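Local coordinates for ribosome-associated factor Y (Coxiella burnetii, PDB 3TQM), which probably binds ribosomes as a hibernation factor of the short HPF type, associating with 100S ribosome dimers and helping to regulate translation, at residues His25-Cys30 against Lys80-Leu85; Ser35-Ile40 against Ala52-Pro57. All coordinates share one frame; numbering follows the deposited sequence.

Contact 1 of 2, residues His25-Cys30 against Lys80-Leu85; sequences HRIQPC and KLETQL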
loop_
_atom_site.group_PDB
_atom_site.type_symbol
_atom_site.label_atom_id
_atom_site.label_comp_id
_atom_site.label_asym_id
_atom_site.label_seq_id
_atom_site.Cartn_x
_atom_site.Cartn_y
_atom_site.Cartn_z
ATOM N N HIS A 25 -9.080 -1.759 -2.008
ATOM C CA HIS A 25 -10.215 -2.021 -2.885
ATOM C C HIS A 25 -10.991 -0.744 -3.194
ATOM O O HIS A 25 -11.927 -0.754 -3.996
ATOM C CB HIS A 25 -11.140 -3.072 -2.265
ATOM C CG HIS A 25 -10.541 -4.443 -2.209
ATOM N ND1 HIS A 25 -9.838 -4.990 -3.261
ATOM C CD2 HIS A 25 -10.537 -5.376 -1.228
ATOM C CE1 HIS A 25 -9.429 -6.202 -2.931
ATOM N NE2 HIS A 25 -9.839 -6.461 -1.703
ATOM N N ARG A 26 -10.591 0.354 -2.558
ATOM C CA ARG A 26 -11.228 1.651 -2.764
ATOM C C ARG A 26 -10.350 2.582 -3.590
ATOM O O ARG A 26 -10.794 3.647 -4.017
ATOM C CB ARG A 26 -11.520 2.322 -1.420
ATOM C CG ARG A 26 -12.672 1.726 -0.636
ATOM C CD ARG A 26 -12.831 2.462 0.684
ATOM N NE ARG A 26 -13.951 1.959 1.470
ATOM C CZ ARG A 26 -14.018 2.034 2.796
ATOM N NH1 ARG A 26 -13.021 2.582 3.482
ATOM N NH2 ARG A 26 -15.074 1.553 3.438
ATOM N N ILE A 27 -9.103 2.182 -3.808
ATOM C CA ILE A 27 -8.122 3.059 -4.440
ATOM C C ILE A 27 -8.431 3.348 -5.911
ATOM O O ILE A 27 -8.968 2.505 -6.629
ATOM C CB ILE A 27 -6.695 2.500 -4.311
ATOM C CG1 ILE A 27 -5.669 3.608 -4.540
ATOM C CG2 ILE A 27 -6.473 1.353 -5.281
ATOM C CD1 ILE A 27 -4.251 3.157 -4.336
ATOM N N GLN A 28 -8.086 4.555 -6.346
ATOM C CA GLN A 28 -8.314 4.981 -7.719
ATOM C C GLN A 28 -7.429 6.185 -8.019
ATOM O O GLN A 28 -6.929 6.827 -7.096
ATOM C CB GLN A 28 -9.790 5.328 -7.932
ATOM C CG GLN A 28 -10.496 5.818 -6.685
ATOM C CD GLN A 28 -11.551 6.856 -6.990
ATOM O OE1 GLN A 28 -12.679 6.526 -7.369
ATOM N NE2 GLN A 28 -11.190 8.124 -6.834
ATOM N N PRO A 29 -7.241 6.504 -9.309
ATOM C CA PRO A 29 -7.869 5.853 -10.465
ATOM C C PRO A 29 -7.148 4.590 -10.934
ATOM O O PRO A 29 -6.107 4.223 -10.388
ATOM C CB PRO A 29 -7.772 6.927 -11.546
ATOM C CG PRO A 29 -6.510 7.653 -11.217
ATOM C CD PRO A 29 -6.409 7.652 -9.711
ATOM N N CYS A 30 -7.726 3.930 -11.934
ATOM C CA CYS A 30 -7.086 2.810 -12.616
ATOM C C CYS A 30 -6.839 1.584 -11.730
ATOM O O CYS A 30 -5.916 0.808 -11.980
ATOM C CB CYS A 30 -5.776 3.268 -13.269
ATOM S SG CYS A 30 -5.980 4.572 -14.512
ATOM N N LYS A 80 -0.375 8.428 -1.297
ATOM C CA LYS A 80 0.796 8.381 -2.163
ATOM C C LYS A 80 0.537 7.490 -3.376
ATOM O O LYS A 80 0.962 7.806 -4.489
ATOM C CB LYS A 80 2.025 7.890 -1.393
ATOM C CG LYS A 80 2.563 8.899 -0.390
ATOM C CD LYS A 80 3.920 8.479 0.158
ATOM C CE LYS A 80 4.554 9.605 0.959
ATOM N NZ LYS A 80 5.929 9.270 1.421
ATOM N N LEU A 81 -0.161 6.378 -3.157
ATOM C CA LEU A 81 -0.522 5.484 -4.248
ATOM C C LEU A 81 -1.452 6.173 -5.243
ATOM O O LEU A 81 -1.216 6.138 -6.450
ATOM C CB LEU A 81 -1.177 4.207 -3.718
ATOM C CG LEU A 81 -0.279 3.155 -3.076
ATOM C CD1 LEU A 81 -1.067 1.877 -2.830
ATOM C CD2 LEU A 81 0.929 2.871 -3.955
ATOM N N GLU A 82 -2.509 6.797 -4.733
ATOM C CA GLU A 82 -3.469 7.487 -5.585
ATOM C C GLU A 82 -2.785 8.557 -6.423
ATOM O O GLU A 82 -3.064 8.699 -7.612
ATOM C CB GLU A 82 -4.598 8.096 -4.753
ATOM C CG GLU A 82 -5.460 7.065 -4.051
ATOM C CD GLU A 82 -6.889 7.535 -3.856
ATOM O OE1 GLU A 82 -7.102 8.509 -3.106
ATOM O OE2 GLU A 82 -7.801 6.930 -4.464
ATOM N N THR A 83 -1.890 9.310 -5.793
ATOM C CA THR A 83 -1.087 10.288 -6.511
ATOM C C THR A 83 -0.356 9.620 -7.672
ATOM O O THR A 83 -0.423 10.084 -8.808
ATOM C CB THR A 83 -0.051 10.963 -5.588
ATOM O OG1 THR A 83 -0.726 11.680 -4.548
ATOM C CG2 THR A 83 0.818 11.930 -6.380
ATOM N N GLN A 84 0.337 8.524 -7.378
ATOM C CA GLN A 84 1.133 7.826 -8.385
ATOM C C GLN A 84 0.268 7.199 -9.477
ATOM O O GLN A 84 0.679 7.119 -10.638
ATOM C CB GLN A 84 2.024 6.766 -7.732
ATOM C CG GLN A 84 3.151 7.350 -6.896
ATOM C CD GLN A 84 3.977 8.362 -7.668
ATOM O OE1 GLN A 84 4.225 9.470 -7.191
ATOM N NE2 GLN A 84 4.406 7.987 -8.869
ATOM N N LEU A 85 -0.928 6.758 -9.099
ATOM C CA LEU A 85 -1.881 6.217 -10.057
ATOM C C LEU A 85 -2.426 7.318 -10.966
ATOM O O LEU A 85 -2.675 7.088 -12.147
ATOM C CB LEU A 85 -3.024 5.500 -9.337
ATOM C CG LEU A 85 -2.717 4.095 -8.814
ATOM C CD1 LEU A 85 -3.737 3.662 -7.773
ATOM C CD2 LEU A 85 -2.658 3.095 -9.961
#
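I27 packs its long branch against helix 70-89 and makes the tight part of this contact. CG1 stands anti to the backbone N (chi1 -161°), which carries CD1 in toward the helix. There I27 CD1 lies 3.3 Å from L81 CB and 3.5 Å from L85 CD1. The I27 side chain crosses both leucines at about a right angle. It also passes the stem of E82, which runs the opposite way, with I27 CG1 3.5 Å from E82 CG. Two residues on, the ring of P29 packs against L85 as well. P29 CD is 4.0 Å from L85 CB, and the two side chains run past each other in opposite directions. The Q28-P29 peptide bond is cis.

The looser side is polar and more open to solvent. Q28 N donates to E82 OE2 (3.0 Å, 149° at the hydrogen), using the anti lone pair. Q28 O is also close to this oxygen, an approach of two acceptors that leaves the exact carboxylate position doubtful. The exposed Q28 side chain approaches the carboxylate through CG.

The loop follows helix 14-24 and leads to strand 36-44. P29 also touches S86 and K89, and C30 touches Y88 and K89, all on helix 70-89. On the side of the helix facing the sheet, L81 and L85 pack on I61 of strand 59-65.

Contact 2 of 2, residues Ser35-Ile40 against Ala52-Pro57; sequences SNIHII and ANVKLP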
loop_
_atom_site.group_PDB
_atom_site.type_symbol
_atom_site.label_atom_id
_atom_site.label_comp_id
_atom_site.label_asym_id
_atom_site.label_seq_id
_atom_site.Cartn_x
_atom_site.Cartn_y
_atom_site.Cartn_z
ATOM N N SER A 35 -2.622 -5.551 -11.344
ATOM C CA SER A 35 -2.583 -7.006 -11.310
ATOM C C SER A 35 -2.109 -7.517 -9.953
ATOM O O SER A 35 -2.765 -8.359 -9.338
ATOM C CB SER A 35 -1.671 -7.541 -12.413
ATOM O OG SER A 35 -0.340 -7.107 -12.232
ATOM N N ASN A 36 -0.971 -7.006 -9.492
ATOM C CA ASN A 36 -0.389 -7.429 -8.221
ATOM C C ASN A 36 -0.037 -6.278 -7.284
ATOM O O ASN A 36 0.549 -5.275 -7.697
ATOM C CB ASN A 36 0.869 -8.268 -8.453
ATOM C CG ASN A 36 0.571 -9.609 -9.081
ATOM O OD1 ASN A 36 0.107 -10.533 -8.410
ATOM N ND2 ASN A 36 0.854 -9.734 -10.375
ATOM N N ILE A 37 -0.382 -6.443 -6.015
ATOM C CA ILE A 37 0.039 -5.511 -4.983
ATOM C C ILE A 37 0.737 -6.281 -3.878
ATOM O O ILE A 37 0.141 -7.163 -3.260
ATOM C CB ILE A 37 -1.148 -4.771 -4.363
ATOM C CG1 ILE A 37 -1.914 -3.994 -5.432
ATOM C CG2 ILE A 37 -0.669 -3.841 -3.258
ATOM C CD1 ILE A 37 -2.901 -3.005 -4.858
ATOM N N HIS A 38 2.001 -5.958 -3.631
ATOM C CA HIS A 38 2.719 -6.565 -2.522
ATOM C C HIS A 38 3.029 -5.510 -1.467
ATOM O O HIS A 38 3.748 -4.545 -1.728
ATOM C CB HIS A 38 3.998 -7.257 -2.997
ATOM C CG HIS A 38 4.604 -8.164 -1.971
ATOM N ND1 HIS A 38 5.578 -9.090 -2.278
ATOM C CD2 HIS A 38 4.374 -8.289 -0.642
ATOM C CE1 HIS A 38 5.923 -9.745 -1.185
ATOM N NE2 HIS A 38 5.208 -9.278 -0.176
ATOM N N ILE A 39 2.463 -5.698 -0.278
ATOM C CA ILE A 39 2.624 -4.759 0.824
ATOM C C ILE A 39 3.558 -5.321 1.888
ATOM O O ILE A 39 3.493 -6.501 2.230
ATOM C CB ILE A 39 1.270 -4.430 1.476
ATOM C CG1 ILE A 39 0.339 -3.787 0.456
ATOM C CG2 ILE A 39 1.452 -3.499 2.665
ATOM C CD1 ILE A 39 -0.999 -3.428 1.028
ATOM N N ILE A 40 4.427 -4.462 2.408
ATOM C CA ILE A 40 5.372 -4.867 3.437
ATOM C C ILE A 40 5.316 -3.941 4.647
ATOM O O ILE A 40 5.636 -2.754 4.554
ATOM C CB ILE A 40 6.805 -4.927 2.888
ATOM C CG1 ILE A 40 6.884 -5.928 1.732
ATOM C CG2 ILE A 40 7.783 -5.302 3.988
ATOM C CD1 ILE A 40 8.282 -6.177 1.236
ATOM N N ALA A 52 4.809 -0.388 -0.381
ATOM C CA ALA A 52 3.937 -1.032 -1.358
ATOM C C ALA A 52 4.542 -1.099 -2.759
ATOM O O ALA A 52 5.132 -0.133 -3.244
ATOM C CB ALA A 52 2.588 -0.328 -1.400
ATOM N N ASN A 53 4.388 -2.253 -3.399
ATOM C CA ASN A 53 4.814 -2.443 -4.783
ATOM C C ASN A 53 3.615 -2.829 -5.647
ATOM O O ASN A 53 3.050 -3.911 -5.492
ATOM C CB ASN A 53 5.911 -3.512 -4.862
ATOM C CG ASN A 53 6.288 -3.868 -6.290
ATOM O OD1 ASN A 53 5.754 -4.816 -6.862
ATOM N ND2 ASN A 53 7.219 -3.115 -6.867
ATOM N N VAL A 54 3.221 -1.935 -6.548
ATOM C CA VAL A 54 2.027 -2.137 -7.365
ATOM C C VAL A 54 2.353 -2.335 -8.844
ATOM O O VAL A 54 3.090 -1.552 -9.442
ATOM C CB VAL A 54 1.050 -0.957 -7.225
ATOM C CG1 VAL A 54 -0.080 -1.077 -8.237
ATOM C CG2 VAL A 54 0.507 -0.892 -5.804
ATOM N N LYS A 55 1.786 -3.385 -9.428
ATOM C CA LYS A 55 2.075 -3.736 -10.810
ATOM C C LYS A 55 0.910 -3.422 -11.745
ATOM O O LYS A 55 -0.189 -3.957 -11.597
ATOM C CB LYS A 55 2.467 -5.211 -10.910
ATOM C CG LYS A 55 2.803 -5.678 -12.318
ATOM C CD LYS A 55 3.851 -4.790 -12.972
ATOM C CE LYS A 55 4.202 -5.294 -14.364
ATOM N NZ LYS A 55 4.922 -4.267 -15.162
ATOM N N LEU A 56 1.166 -2.534 -12.700
ATOM C CA LEU A 56 0.205 -2.189 -13.733
ATOM C C LEU A 56 0.764 -2.673 -15.062
ATOM O O LEU A 56 1.940 -3.034 -15.145
ATOM C CB LEU A 56 -0.002 -0.675 -13.785
ATOM C CG LEU A 56 -0.496 0.011 -12.512
ATOM C CD1 LEU A 56 0.151 1.379 -12.370
ATOM C CD2 LEU A 56 -2.018 0.121 -12.486
ATOM N N PRO A 57 -0.073 -2.696 -16.109
ATOM C CA PRO A 57 0.435 -3.094 -17.426
ATOM C C PRO A 57 1.460 -2.089 -17.950
ATOM O O PRO A 57 1.109 -0.946 -18.251
ATOM C CB PRO A 57 -0.822 -3.084 -18.305
ATOM C CG PRO A 57 -1.963 -3.245 -17.343
ATOM C CD PRO A 57 -1.532 -2.491 -16.119
#
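S35-I40 and A52-P57 pair as the two arms of a beta hairpin, strands 36-44 and 47-56, in the middle of the four-stranded mixed sheet. The arms are antiparallel, and the axes of segments 36-40 and 52-56 come within 4.7 Å.

Backbone hydrogen bonds do most of the joining. H38 and N53 form a hydrogen-bonded pair, with H38 N to N53 O at 3.0 Å and N53 N to H38 O at 2.9 Å. Further along, K55 N donates to N36 O at 2.8 Å. S35 N gives K55 O a nearly straight bond of 2.9 Å, 172° at the hydrogen. CA-H...O contacts lie between these bonds, such as I37 CA to N53 O.

Apolar packing falls on the face bearing I37, I39, A52 and V54. I37 and V54 are a non-hydrogen-bonded pair whose side chains run alongside each other, I37 CG1 4.0 Å from V54 CG2. On this face I37 and I39 meet L24 of helix 14-24, while A52 meets L77 of helix 70-89.

The face with H38, N53 and K55 is more polar. H38 NE2 hydrogen-bonds T6 OG1 on strand 2-8, N53 ND2 hydrogen-bonds N62 OD1 on strand 59-65, and K55 NZ hydrogen-bonds S59 O. Where the pairing ends, the anti first torsion of K55 (chi1 -179°) brings CG toward S35, and K55 CG lies 3.5 Å from S35 OG.

How the contacts relate
Contact 2 lies within the sheet, while contact 1 ties a loop to the helix packed on that sheet. Both are partly buried, with similar buried areas, but their chemistry differs. Contact 2 depends on regular strand-to-strand backbone bonding. Contact 1 depends on side-chain packing, with one backbone-to-carboxylate bond toward solvent. Their centres are about 11 Å apart, and their apolar sides join. L85 CD2 meets L56 CD2 at 4.0 Å, and L81 CD2 comes 4.2 Å from V54 CG2. Helix 70-89 thus serves both, touching the loop and the inner face of the hairpin. In sequence, both strand segments of contact 2 fall between the two segments of contact 1.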